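Local coordinates for UPF0342 protein yheA (Bacillus subtilis, PDB 2OEE) that is of unknown function but, as an all-helical dimer of the YlbF/YmcA family, may be related to control of the competence regulator ComK, at residues Arg40-Glu43 / Asn44-Asp47; Ile83-Leu86 / Met87-Glu90; Leu12-Ala15 / Leu16-Ser19; Gln91-Ser94 / Met95-Gly98; Ile104-Pro107 / Leu108-Tyr112. One frame throughout, in Å; residues are numbered along the deposited sequence. Where two conformers were deposited one is given.

How the contacts relate
All five contacts are local, joining residues three or four apart along helices. Contacts 2 and 4 follow each other on helix 81-104, nearest the middle of the chain, and rest mainly on apolar side chains. Contact 1, on helix 36-48, sets an aromatic ring against an arginine chain; its buried Phe42 and Phe45 touch contact 2. Contact 3, at the end of helix 5-17, carries a salt bridge, while its Leu16 reaches Met93 and Leu96 of contact 4. Contact 5, on helix 106-111, lies at the surface of its own chain, its centre about 25 Å from the chain's centre, and has a mostly polar outer side. It packs on the second subunit, where it meets residues of contacts 1 to 4.

Contact 1: Arg40-Glu43 / Asn44-Asp47; sequences RMFE and NFRD
Phe42 and Arg46, one turn apart on helix 36-48, carry the side-chain part of this contact. The ring of Phe42 leaves with CG trans to the backbone N (chi1 -177°), which swings it along the helix toward the next turn. There Arg46 CG lies over one face near the rim, and Arg46 CD comes within 3.3 Å of Phe42 CE2. The arginine chain bends at chi3 (69°), and its guanidinium plane stands 53° from the ring, so it is no flat stack; NH1 goes on to Tyr29 OH. Phe45 CD2 approaches the same ring obliquely, 4.4 Å from Phe42 CD1. In the backbone, Arg46 N donates to Phe42 O at 2.9 Å. Glu43 turns its carboxylate back to Lys39. Both phenylalanines are buried, Phe42 against Leu86 and Val32, Phe45 against Val74, Val77 and Met87. An alanine in place of this first phenylalanine is likely to open a gap against Leu86 and leave the aliphatic part of Arg46 without its support. The chemistry is thus divided: aromatic carbon fills the seam between helices, while the arginine contributes its methylenes to the ring and its charged end to a tyrosine hydroxyl.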
loop_
_atom_site.group_PDB
_atom_site.type_symbol
_atom_site.label_atom_id
_atom_site.label_comp_id
_atom_site.label_asym_id
_atom_site.label_seq_id
_atom_site.Cartn_x
_atom_site.Cartn_y
_atom_site.Cartn_z
ATOM N N ARG A 40 20.822 8.971 18.577
ATOM C CA ARG A 40 20.174 10.212 19.038
ATOM C C ARG A 40 19.676 11.121 17.911
ATOM O O ARG A 40 18.565 11.645 17.976
ATOM C CB ARG A 40 21.075 11.011 20.004
ATOM C CG ARG A 40 20.419 12.294 20.516
ATOM C CD ARG A 40 21.353 13.157 21.392
ATOM N NE ARG A 40 22.080 12.357 22.369
ATOM C CZ ARG A 40 23.239 12.727 22.910
ATOM N NH1 ARG A 40 23.786 13.864 22.547
ATOM N NH2 ARG A 40 23.848 11.933 23.777
HETATM N N MSE A 41 20.490 11.305 16.878
HETATM C CA MSE A 41 20.101 12.121 15.738
HETATM C C MSE A 41 18.921 11.490 14.972
HETATM O O MSE A 41 17.980 12.188 14.598
HETATM C CB MSE A 41 21.302 12.307 14.794
HETATM C CG MSE A 41 22.446 13.105 15.418
HETATM SE SE MSE A 41 24.097 12.945 14.352
HETATM C CE MSE A 41 23.489 13.801 12.744
ATOM N N PHE A 42 19.003 10.188 14.730
ATOM C CA PHE A 42 17.961 9.471 13.975
ATOM C C PHE A 42 16.639 9.477 14.771
ATOM O O PHE A 42 15.563 9.710 14.209
ATOM C CB PHE A 42 18.412 8.044 13.668
ATOM C CG PHE A 42 17.421 7.242 12.814
ATOM C CD1 PHE A 42 17.181 7.588 11.489
ATOM C CD2 PHE A 42 16.775 6.134 13.347
ATOM C CE1 PHE A 42 16.279 6.842 10.692
ATOM C CE2 PHE A 42 15.876 5.368 12.561
ATOM C CZ PHE A 42 15.634 5.732 11.233
ATOM N N GLU A 43 16.737 9.266 16.079
ATOM C CA GLU A 43 15.554 9.302 16.954
ATOM C C GLU A 43 14.887 10.675 17.021
ATOM O O GLU A 43 13.666 10.765 16.944
ATOM C CB GLU A 43 15.873 8.758 18.345
ATOM C CG GLU A 43 15.995 7.245 18.346
ATOM C CD GLU A 43 16.339 6.669 19.703
ATOM O OE1 GLU A 43 16.652 7.441 20.632
ATOM O OE2 GLU A 43 16.329 5.429 19.828
ATOM N N ASN A 44 15.678 11.741 17.141
ATOM C CA ASN A 44 15.128 13.098 17.167
ATOM C C ASN A 44 14.465 13.473 15.832
ATOM O O ASN A 44 13.460 14.196 15.798
ATOM C CB ASN A 44 16.212 14.114 17.562
ATOM C CG ASN A 44 15.762 15.561 17.385
ATOM O OD1 ASN A 44 16.290 16.281 16.535
ATOM N ND2 ASN A 44 14.791 15.992 18.190
ATOM N N PHE A 45 15.020 12.965 14.748
ATOM C CA PHE A 45 14.440 13.033 13.424
ATOM C C PHE A 45 13.089 12.302 13.317
ATOM O O PHE A 45 12.154 12.837 12.840
ATOM C CB PHE A 45 15.400 12.414 12.413
ATOM C CG PHE A 45 14.834 12.243 11.055
ATOM C CD1 PHE A 45 14.580 13.331 10.257
ATOM C CD2 PHE A 45 14.585 11.018 10.556
ATOM C CE1 PHE A 45 14.078 13.177 9.038
ATOM C CE2 PHE A 45 14.075 10.871 9.295
ATOM C CZ PHE A 45 13.827 11.933 8.551
ATOM N N ARG A 46 13.072 11.044 13.673
ATOM C CA ARG A 46 11.869 10.285 13.713
ATOM C C ARG A 46 10.786 10.955 14.543
ATOM O O ARG A 46 9.670 10.992 14.124
ATOM C CB ARG A 46 12.136 8.850 14.111
ATOM C CG ARG A 46 12.539 7.992 12.992
ATOM C CD ARG A 46 12.902 6.564 13.385
ATOM N NE ARG A 46 11.794 5.741 13.832
ATOM C CZ ARG A 46 11.879 4.647 14.610
ATOM N NH1 ARG A 46 13.032 4.131 15.025
ATOM N NH2 ARG A 46 10.770 4.044 14.980
ATOM N N ASP A 47 11.158 11.504 15.695
ATOM C CA ASP A 47 10.258 12.071 16.662
ATOM C C ASP A 47 9.679 13.391 16.134
ATOM O O ASP A 47 8.479 13.617 16.119
ATOM C CB ASP A 47 10.949 12.242 18.016
ATOM C CG ASP A 47 11.363 10.883 18.684
ATOM O OD1 ASP A 47 11.176 9.800 18.114
ATOM O OD2 ASP A 47 11.915 10.890 19.801
#

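Contact 2: Ile83-Leu86 / Met87-Glu90; sequences ISQL and MEAE
Ile83 and Met87 (a selenomethionine) lie side by side on helix 81-104, pointing the same way, with Ile83 CG2 4.0 Å from Met87 SE. This belongs to the packed flank, where Ile83, Leu86 and Ala89 are buried. Met87 CG sits 3.4 Å from Ile83 O, the oxygen to which Met87 N also donates, at 2.9 Å, and the pair meets Val77 of helix 70-78. Next to it Leu86, its CG trans to the backbone N (chi1 170°), carries CD1 to 4.3 Å from Glu90 CG and packs on Leu25, Val32 and Tyr112 of the second subunit. Glu90 sends OE2 to the hydroxyl of that same Tyr112. The other side of the helix is polar and more open, and Glu88 is exposed there. Its chain runs back along the helix until OE1 passes 3.7 Å from Gln85 CA, yet the two side chains stay 4.3 Å apart at Gln85 CG and Glu88 OE1. A bound calcium ion lies about 5 Å from the Glu88 side chain. Ser84 and Gln85 turn their polar ends to the preceding turn, to His80 O and to Lys82 and Glu81. One apolar flank facing helices 20-34, 36-48 and 70-78, and one polar flank, make this an amphipathic helix of an all-alpha fold.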
loop_
_atom_site.group_PDB
_atom_site.type_symbol
_atom_site.label_atom_id
_atom_site.label_comp_id
_atom_site.label_asym_id
_atom_site.label_seq_id
_atom_site.Cartn_x
_atom_site.Cartn_y
_atom_site.Cartn_z
ATOM N N ILE A 83 23.595 7.314 8.682
ATOM C CA ILE A 83 22.147 7.547 8.817
ATOM C C ILE A 83 21.493 7.734 7.440
ATOM O O ILE A 83 20.364 7.277 7.213
ATOM C CB ILE A 83 21.831 8.760 9.714
ATOM C CG1 ILE A 83 22.261 8.474 11.167
ATOM C CG2 ILE A 83 20.328 9.132 9.653
ATOM C CD1 ILE A 83 22.225 9.731 12.058
ATOM N N SER A 84 22.201 8.399 6.529
ATOM C CA SER A 84 21.668 8.629 5.179
ATOM C C SER A 84 21.479 7.311 4.455
ATOM O O SER A 84 20.513 7.168 3.720
ATOM C CB SER A 84 22.603 9.511 4.337
ATOM O OG SER A 84 22.599 10.827 4.859
ATOM N N GLN A 85 22.415 6.386 4.666
ATOM C CA GLN A 85 22.346 5.016 4.102
ATOM C C GLN A 85 21.134 4.242 4.620
ATOM O O GLN A 85 20.451 3.561 3.854
ATOM C CB GLN A 85 23.636 4.240 4.382
ATOM C CG GLN A 85 24.851 4.755 3.575
ATOM C CD GLN A 85 26.125 3.968 3.797
ATOM O OE1 GLN A 85 26.124 2.865 4.358
ATOM N NE2 GLN A 85 27.244 4.551 3.379
ATOM N N LEU A 86 20.886 4.344 5.927
ATOM C CA LEU A 86 19.666 3.794 6.523
ATOM C C LEU A 86 18.388 4.419 5.917
ATOM O O LEU A 86 17.456 3.690 5.548
ATOM C CB LEU A 86 19.697 3.943 8.065
ATOM C CG LEU A 86 18.392 3.637 8.825
ATOM C CD1 LEU A 86 17.918 2.173 8.567
ATOM C CD2 LEU A 86 18.570 3.922 10.318
HETATM N N MSE A 87 18.352 5.744 5.807
HETATM C CA MSE A 87 17.212 6.456 5.235
HETATM C C MSE A 87 17.008 6.090 3.768
HETATM O O MSE A 87 15.867 5.919 3.321
HETATM C CB MSE A 87 17.338 7.980 5.423
HETATM C CG MSE A 87 17.173 8.414 6.915
HETATM SE SE MSE A 87 17.367 10.206 7.174
HETATM C CE MSE A 87 15.989 10.877 6.240
ATOM N N GLU A 88 18.112 5.934 3.039
ATOM C CA GLU A 88 18.038 5.454 1.657
ATOM C C GLU A 88 17.478 4.027 1.589
ATOM O O GLU A 88 16.610 3.747 0.745
ATOM C CB GLU A 88 19.404 5.562 0.979
ATOM C CG GLU A 88 19.778 7.012 0.576
ATOM C CD GLU A 88 21.268 7.213 0.232
ATOM O OE1 GLU A 88 22.129 6.410 0.649
ATOM O OE2 GLU A 88 21.591 8.212 -0.442
ATOM N N ALA A 89 17.976 3.130 2.449
ATOM C CA ALA A 89 17.419 1.764 2.543
ATOM C C ALA A 89 15.935 1.748 2.919
ATOM O O ALA A 89 15.175 0.940 2.360
ATOM C CB ALA A 89 18.234 0.880 3.489
ATOM N N GLU A 90 15.514 2.621 3.843
ATOM C CA GLU A 90 14.079 2.818 4.131
ATOM C C GLU A 90 13.261 3.210 2.900
ATOM O O GLU A 90 12.203 2.634 2.666
ATOM C CB GLU A 90 13.839 3.901 5.195
ATOM C CG GLU A 90 14.424 3.582 6.568
ATOM C CD GLU A 90 14.033 4.636 7.589
ATOM O OE1 GLU A 90 13.973 5.827 7.219
ATOM O OE2 GLU A 90 13.751 4.262 8.737
#

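Contact 3: Leu12-Ala15 / Leu16-Ser19; sequences LENA and LRGS
Glu13 sets its CG trans to the backbone N (chi1 180°) while Arg17 turns its own CG beside the N (chi1 -78°), and both chains then run extended, bringing carboxylate and guanidinium together side by side. The result is an i to i+4 salt bridge on the last turn of helix 5-17. One oxygen, Glu13 OE2, takes both bonds: Arg17 NH2 donates at 2.9 Å and Arg17 NE at 3.2 Å, each with the oxygen practically in the guanidinium plane. The carboxylate is turned 51° from that plane; NH2 meets OE2 on its anti side, whereas NE arrives from above the carboxylate. NH2 also pairs with Glu110 of the second subunit, so the arginine lies between two acidic groups that would probably stabilise its charge, and Pro107 of that subunit packs on it. A methionine in place of Arg17 would probably leave Glu13 and Glu110 of the second subunit without their shared counter-charge. On the buried flank, Leu16 faces Met93 and Leu96 of helix 81-104 and Ile104 of the second subunit. The helix then ends: Gly18 N still donates to Asn14 O at 3.0 Å, and Ser19 is the N-cap of helix 20-34, its OG also reaching Phe22 N. Leu16 O is gripped twice, by Ser19 N at 3.1 Å and by Ser19 OG at 2.7 Å.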
loop_
_atom_site.group_PDB
_atom_site.type_symbol
_atom_site.label_atom_id
_atom_site.label_comp_id
_atom_site.label_asym_id
_atom_site.label_seq_id
_atom_site.Cartn_x
_atom_site.Cartn_y
_atom_site.Cartn_z
ATOM N N LEU A 12 4.310 -14.168 1.001
ATOM C CA LEU A 12 5.005 -12.937 0.616
ATOM C C LEU A 12 5.688 -12.295 1.813
ATOM O O LEU A 12 6.818 -11.823 1.692
ATOM C CB LEU A 12 4.045 -11.960 -0.087
ATOM C CG LEU A 12 4.662 -10.663 -0.643
ATOM C CD1 LEU A 12 5.733 -10.937 -1.715
ATOM C CD2 LEU A 12 3.522 -9.740 -1.177
ATOM N N GLU A 13 5.024 -12.296 2.972
ATOM C CA GLU A 13 5.668 -11.873 4.228
ATOM C C GLU A 13 6.978 -12.660 4.475
ATOM O O GLU A 13 8.034 -12.068 4.804
ATOM C CB GLU A 13 4.695 -12.051 5.418
ATOM C CG GLU A 13 5.280 -11.648 6.760
ATOM C CD GLU A 13 4.445 -12.088 7.941
ATOM O OE1 GLU A 13 3.450 -12.815 7.735
ATOM O OE2 GLU A 13 4.793 -11.704 9.096
ATOM N N ASN A 14 6.920 -13.976 4.279
ATOM C CA ASN A 14 8.093 -14.832 4.440
ATOM C C ASN A 14 9.189 -14.472 3.450
ATOM O O ASN A 14 10.360 -14.432 3.825
ATOM C CB ASN A 14 7.753 -16.315 4.298
ATOM C CG ASN A 14 7.187 -16.927 5.577
ATOM O OD1 ASN A 14 6.554 -17.987 5.536
ATOM N ND2 ASN A 14 7.429 -16.288 6.706
ATOM N N ALA A 15 8.812 -14.219 2.201
ATOM C CA ALA A 15 9.773 -13.792 1.180
ATOM C C ALA A 15 10.485 -12.506 1.610
ATOM O O ALA A 15 11.714 -12.397 1.491
ATOM C CB ALA A 15 9.069 -13.584 -0.162
ATOM N N LEU A 16 9.716 -11.543 2.105
ATOM C CA LEU A 16 10.294 -10.293 2.615
ATOM C C LEU A 16 11.200 -10.529 3.825
ATOM O O LEU A 16 12.350 -10.033 3.865
ATOM C CB LEU A 16 9.213 -9.281 2.960
ATOM C CG LEU A 16 9.757 -7.907 3.379
ATOM C CD1 LEU A 16 10.602 -7.264 2.241
ATOM C CD2 LEU A 16 8.606 -6.990 3.790
ATOM N N ARG A 17 10.706 -11.288 4.793
ATOM C CA ARG A 17 11.522 -11.645 5.984
ATOM C C ARG A 17 12.876 -12.254 5.637
ATOM O O ARG A 17 13.868 -11.989 6.312
ATOM C CB ARG A 17 10.781 -12.609 6.909
ATOM C CG ARG A 17 9.735 -11.946 7.762
ATOM C CD ARG A 17 9.040 -12.963 8.677
ATOM N NE ARG A 17 7.908 -12.338 9.332
ATOM C CZ ARG A 17 7.996 -11.598 10.430
ATOM N NH1 ARG A 17 9.176 -11.408 11.027
ATOM N NH2 ARG A 17 6.907 -11.049 10.933
ATOM N N GLY A 18 12.896 -13.082 4.596
ATOM C CA GLY A 18 14.078 -13.818 4.207
ATOM C C GLY A 18 14.932 -13.113 3.179
ATOM O O GLY A 18 15.957 -13.658 2.771
ATOM N N SER A 19 14.524 -11.919 2.743
ATOM C CA SER A 19 15.225 -11.248 1.671
ATOM C C SER A 19 16.529 -10.586 2.166
ATOM O O SER A 19 16.641 -10.163 3.326
ATOM C CB SER A 19 14.332 -10.212 0.991
ATOM O OG SER A 19 14.021 -9.149 1.884
#

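Contact 4: Gln91-Ser94 / Met95-Gly98; sequences QRMS and MLIG
Met93 and Leu96, three residues apart on helix 81-104, meet at a slant, with the selenium of Met93 4.0 Å from Leu96 CD2. Met93, a selenomethionine, starts with CG trans to the backbone N (chi1 -176°) but then folds at both chi2 (61°) and chi3, so its chain curls and presents SE, not its terminal CE, to the leucine. Leu96 starts in the same way and meets the selenium with one methyl branch. A second approach comes from Ile97: its CG1 lies beside the backbone N, 3.4 Å from Met93 O, the oxygen to which Ile97 N donates at 3.0 Å. Met93, Leu96 and Ile97 thus form an i, i+3, i+4 apolar stripe along an amphipathic helix, and the stripe faces helix 5-17 and the dimer interface. From the second subunit Leu108 reaches Met93, Tyr6 reaches Leu96 and Asn101 reaches Ile97. Gln91, Arg92, Ser94 and Met95 lie on the exposed flank. There Gln91 and Met95 scarcely touch through their side chains, and since Met95 has two conformers, the placing of its outer atoms is doubtful. Met95 N donates to Gln91 O at 2.8 Å and Leu96 N to Arg92 O at 2.9 Å. At the far end Gly98 N closes on Ser94 O, also at 2.9 Å.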
loop_
_atom_site.group_PDB
_atom_site.type_symbol
_atom_site.label_atom_id
_atom_site.label_comp_id
_atom_site.label_asym_id
_atom_site.label_seq_id
_atom_site.Cartn_x
_atom_site.Cartn_y
_atom_site.Cartn_z
ATOM N N GLN A 91 13.740 4.202 2.142
ATOM C CA GLN A 91 13.031 4.674 0.959
ATOM C C GLN A 91 12.961 3.577 -0.121
ATOM O O GLN A 91 11.921 3.408 -0.762
ATOM C CB GLN A 91 13.653 5.977 0.421
ATOM C CG GLN A 91 12.868 6.674 -0.717
ATOM C CD GLN A 91 11.404 7.065 -0.378
ATOM O OE1 GLN A 91 10.992 7.154 0.794
ATOM N NE2 GLN A 91 10.618 7.302 -1.426
ATOM N N ARG A 92 14.053 2.837 -0.306
ATOM C CA ARG A 92 14.028 1.675 -1.209
ATOM C C ARG A 92 13.047 0.565 -0.746
ATOM O O ARG A 92 12.374 -0.049 -1.575
ATOM C CB ARG A 92 15.420 1.106 -1.424
ATOM C CG ARG A 92 16.359 2.074 -2.175
ATOM C CD ARG A 92 17.607 1.364 -2.653
ATOM N NE ARG A 92 18.257 0.607 -1.574
ATOM C CZ ARG A 92 19.209 1.089 -0.774
ATOM N NH1 ARG A 92 19.640 2.334 -0.911
ATOM N NH2 ARG A 92 19.736 0.316 0.166
HETATM N N MSE A 93 12.955 0.323 0.557
HETATM C CA MSE A 93 11.927 -0.602 1.080
HETATM C C MSE A 93 10.525 -0.055 0.766
HETATM O O MSE A 93 9.625 -0.801 0.357
HETATM C CB MSE A 93 12.087 -0.858 2.590
HETATM C CG MSE A 93 11.082 -1.920 3.158
HETATM SE SE MSE A 93 11.239 -3.582 2.404
HETATM C CE MSE A 93 12.856 -4.102 2.955
ATOM N N SER A 94 10.330 1.247 0.947
ATOM C CA SER A 94 9.038 1.856 0.631
ATOM C C SER A 94 8.714 1.685 -0.865
ATOM O O SER A 94 7.580 1.343 -1.226
ATOM C CB SER A 94 8.992 3.327 1.075
ATOM O OG SER A 94 7.757 3.904 0.704
HETATM N N MSE A 95 9.712 1.899 -1.723
HETATM C CA MSE A 95 9.602 1.696 -3.174
HETATM C C MSE A 95 9.248 0.243 -3.515
HETATM O O MSE A 95 8.444 -0.027 -4.405
HETATM C CB MSE A 95 10.914 2.100 -3.885
HETATM C CG MSE A 95 11.196 3.623 -3.907
HETATM SE SE MSE A 95 12.790 4.107 -4.637
HETATM C CE MSE A 95 12.360 4.236 -6.373
ATOM N N LEU A 96 9.878 -0.698 -2.813
ATOM C CA LEU A 96 9.586 -2.130 -3.014
ATOM C C LEU A 96 8.116 -2.449 -2.695
ATOM O O LEU A 96 7.426 -3.118 -3.479
ATOM C CB LEU A 96 10.516 -3.031 -2.187
ATOM C CG LEU A 96 10.262 -4.554 -2.163
ATOM C CD1 LEU A 96 10.422 -5.149 -3.525
ATOM C CD2 LEU A 96 11.222 -5.263 -1.206
ATOM N N ILE A 97 7.632 -1.953 -1.559
ATOM C CA ILE A 97 6.238 -2.153 -1.182
ATOM C C ILE A 97 5.315 -1.516 -2.241
ATOM O O ILE A 97 4.291 -2.095 -2.625
ATOM C CB ILE A 97 5.932 -1.610 0.240
ATOM C CG1 ILE A 97 6.763 -2.362 1.289
ATOM C CG2 ILE A 97 4.426 -1.721 0.566
ATOM C CD1 ILE A 97 6.666 -3.888 1.233
ATOM N N GLY A 98 5.685 -0.323 -2.691
ATOM C CA GLY A 98 5.007 0.329 -3.808
ATOM C C GLY A 98 4.943 -0.549 -5.056
ATOM O O GLY A 98 3.880 -0.671 -5.638
#

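Contact 5: Ile104-Pro107 / Leu108-Tyr112; sequences IMKP and LEELY
Glu110 folds back over Lys106 and Pro107 on the short helix 106-111. Its CB lies 3.6 Å from Pro107 O. CG, placed beside the backbone N (chi1 -71°), comes to 3.4 Å from Lys106 O, the same oxygen that Glu110 N bonds at 2.9 Å. From there the chain runs extended, CD still facing Lys106 O, and the two carboxylate oxygens part company. OE1 rests near Pro107 CA and takes a hydrogen from a water at 2.7 Å, and that water gives its other to Pro107 O at 2.9 Å, bridging side chain and backbone. OE2 passes 4.1 Å from Lys106 CG and pairs with Arg17 of the second subunit. Lys106, bent at three torsions, crosses Glu110 at about a right angle and sends its amine toward Glu109 instead; this salt bridge is long, Lys106 NZ standing 3.9 Å from Glu109 OE2. Met105 O, at the start of the helix, accepts from Glu109 N and only weakly from Leu108 N, while Pro107, with no N-H to give, suits a first turn where no earlier carbonyl need be met. On the apolar side Met105 CE touches Leu108 CD1 at 4.2 Å. The helix follows helix 81-104 in the chain and packs on the second subunit, Leu111 and Tyr112 meeting Tyr29 there. The segment lies against helices 5-17, 20-34 and 81-104 of that subunit, and through Tyr112 reaches Arg46 on its helix 36-48.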
loop_
_atom_site.group_PDB
_atom_site.type_symbol
_atom_site.label_atom_id
_atom_site.label_comp_id
_atom_site.label_asym_id
_atom_site.label_seq_id
_atom_site.Cartn_x
_atom_site.Cartn_y
_atom_site.Cartn_z
ATOM N N ILE A 104 0.071 -6.244 -7.714
ATOM C CA ILE A 104 -1.149 -6.939 -7.285
ATOM C C ILE A 104 -2.420 -6.173 -7.638
ATOM O O ILE A 104 -3.491 -6.778 -7.795
ATOM C CB ILE A 104 -1.129 -7.254 -5.774
ATOM C CG1 ILE A 104 -1.238 -5.959 -4.962
ATOM C CG2 ILE A 104 0.103 -8.086 -5.431
ATOM C CD1 ILE A 104 -1.586 -6.145 -3.482
HETATM N N MSE A 105 -2.308 -4.856 -7.775
HETATM C CA MSE A 105 -3.454 -4.007 -8.088
HETATM C C MSE A 105 -3.726 -3.824 -9.599
HETATM O O MSE A 105 -4.681 -3.145 -9.987
HETATM C CB MSE A 105 -3.332 -2.650 -7.386
HETATM C CG MSE A 105 -3.381 -2.749 -5.834
HETATM SE SE MSE A 105 -3.249 -1.136 -5.029
HETATM C CE MSE A 105 -4.790 -0.389 -5.590
ATOM N N LYS A 106 -2.886 -4.438 -10.433
ATOM C CA LYS A 106 -3.068 -4.413 -11.894
ATOM C C LYS A 106 -4.493 -4.786 -12.353
ATOM O O LYS A 106 -5.044 -4.111 -13.226
ATOM C CB LYS A 106 -2.103 -5.378 -12.560
ATOM C CG LYS A 106 -1.524 -4.883 -13.848
ATOM C CD LYS A 106 -0.029 -4.625 -13.622
ATOM C CE LYS A 106 0.279 -3.230 -13.120
ATOM N NZ LYS A 106 0.714 -2.321 -14.215
ATOM N N PRO A 107 -5.054 -5.889 -11.821
ATOM C CA PRO A 107 -6.446 -6.205 -12.205
ATOM C C PRO A 107 -7.453 -5.076 -11.929
ATOM O O PRO A 107 -8.405 -4.911 -12.698
ATOM C CB PRO A 107 -6.765 -7.488 -11.432
ATOM C CG PRO A 107 -5.664 -7.654 -10.425
ATOM C CD PRO A 107 -4.473 -6.939 -10.963
ATOM N N LEU A 108 -7.216 -4.273 -10.893
ATOM C CA LEU A 108 -8.072 -3.108 -10.594
ATOM C C LEU A 108 -7.900 -1.981 -11.624
ATOM O O LEU A 108 -8.870 -1.409 -12.116
ATOM C CB LEU A 108 -7.825 -2.607 -9.156
ATOM C CG LEU A 108 -8.031 -3.707 -8.106
ATOM C CD1 LEU A 108 -7.591 -3.301 -6.684
ATOM C CD2 LEU A 108 -9.494 -4.198 -8.132
ATOM N N GLU A 109 -6.652 -1.688 -11.956
ATOM C CA GLU A 109 -6.317 -0.728 -12.998
ATOM C C GLU A 109 -6.944 -1.127 -14.356
ATOM O O GLU A 109 -7.497 -0.274 -15.051
ATOM C CB GLU A 109 -4.789 -0.583 -13.064
ATOM C CG GLU A 109 -4.239 0.198 -14.235
ATOM C CD GLU A 109 -2.729 0.349 -14.150
ATOM O OE1 GLU A 109 -2.221 0.602 -13.025
ATOM O OE2 GLU A 109 -2.056 0.207 -15.202
ATOM N N GLU A 110 -6.891 -2.414 -14.709
ATOM C CA GLU A 110 -7.542 -2.914 -15.924
ATOM C C GLU A 110 -9.055 -2.628 -15.891
ATOM O O GLU A 110 -9.639 -2.179 -16.877
ATOM C CB GLU A 110 -7.289 -4.418 -16.099
ATOM C CG GLU A 110 -5.852 -4.766 -16.468
ATOM C CD GLU A 110 -5.517 -6.225 -16.257
ATOM O OE1 GLU A 110 -6.449 -7.049 -16.026
ATOM O OE2 GLU A 110 -4.305 -6.564 -16.324
ATOM N N LEU A 111 -9.672 -2.865 -14.738
ATOM C CA LEU A 111 -11.112 -2.685 -14.581
ATOM C C LEU A 111 -11.565 -1.240 -14.805
ATOM O O LEU A 111 -12.545 -1.013 -15.500
ATOM C CB LEU A 111 -11.571 -3.189 -13.209
ATOM C CG LEU A 111 -13.061 -3.145 -12.863
ATOM C CD1 LEU A 111 -13.884 -3.959 -13.871
ATOM C CD2 LEU A 111 -13.269 -3.676 -11.437
ATOM N N TYR A 112 -10.841 -0.283 -14.223
ATOM C CA TYR A 112 -11.205 1.140 -14.263
ATOM C C TYR A 112 -10.637 1.901 -15.470
ATOM O O TYR A 112 -9.815 1.356 -16.222
ATOM C CB TYR A 112 -10.771 1.824 -12.960
ATOM C CG TYR A 112 -11.667 1.446 -11.810
ATOM C CD1 TYR A 112 -12.689 2.291 -11.394
ATOM C CD2 TYR A 112 -11.516 0.223 -11.159
ATOM C CE1 TYR A 112 -13.532 1.935 -10.344
ATOM C CE2 TYR A 112 -12.349 -0.144 -10.114
ATOM C CZ TYR A 112 -13.353 0.711 -9.715
ATOM O OH TYR A 112 -14.178 0.338 -8.683
HETATM O O HOH W 1 -8.762 -7.084 -14.570
#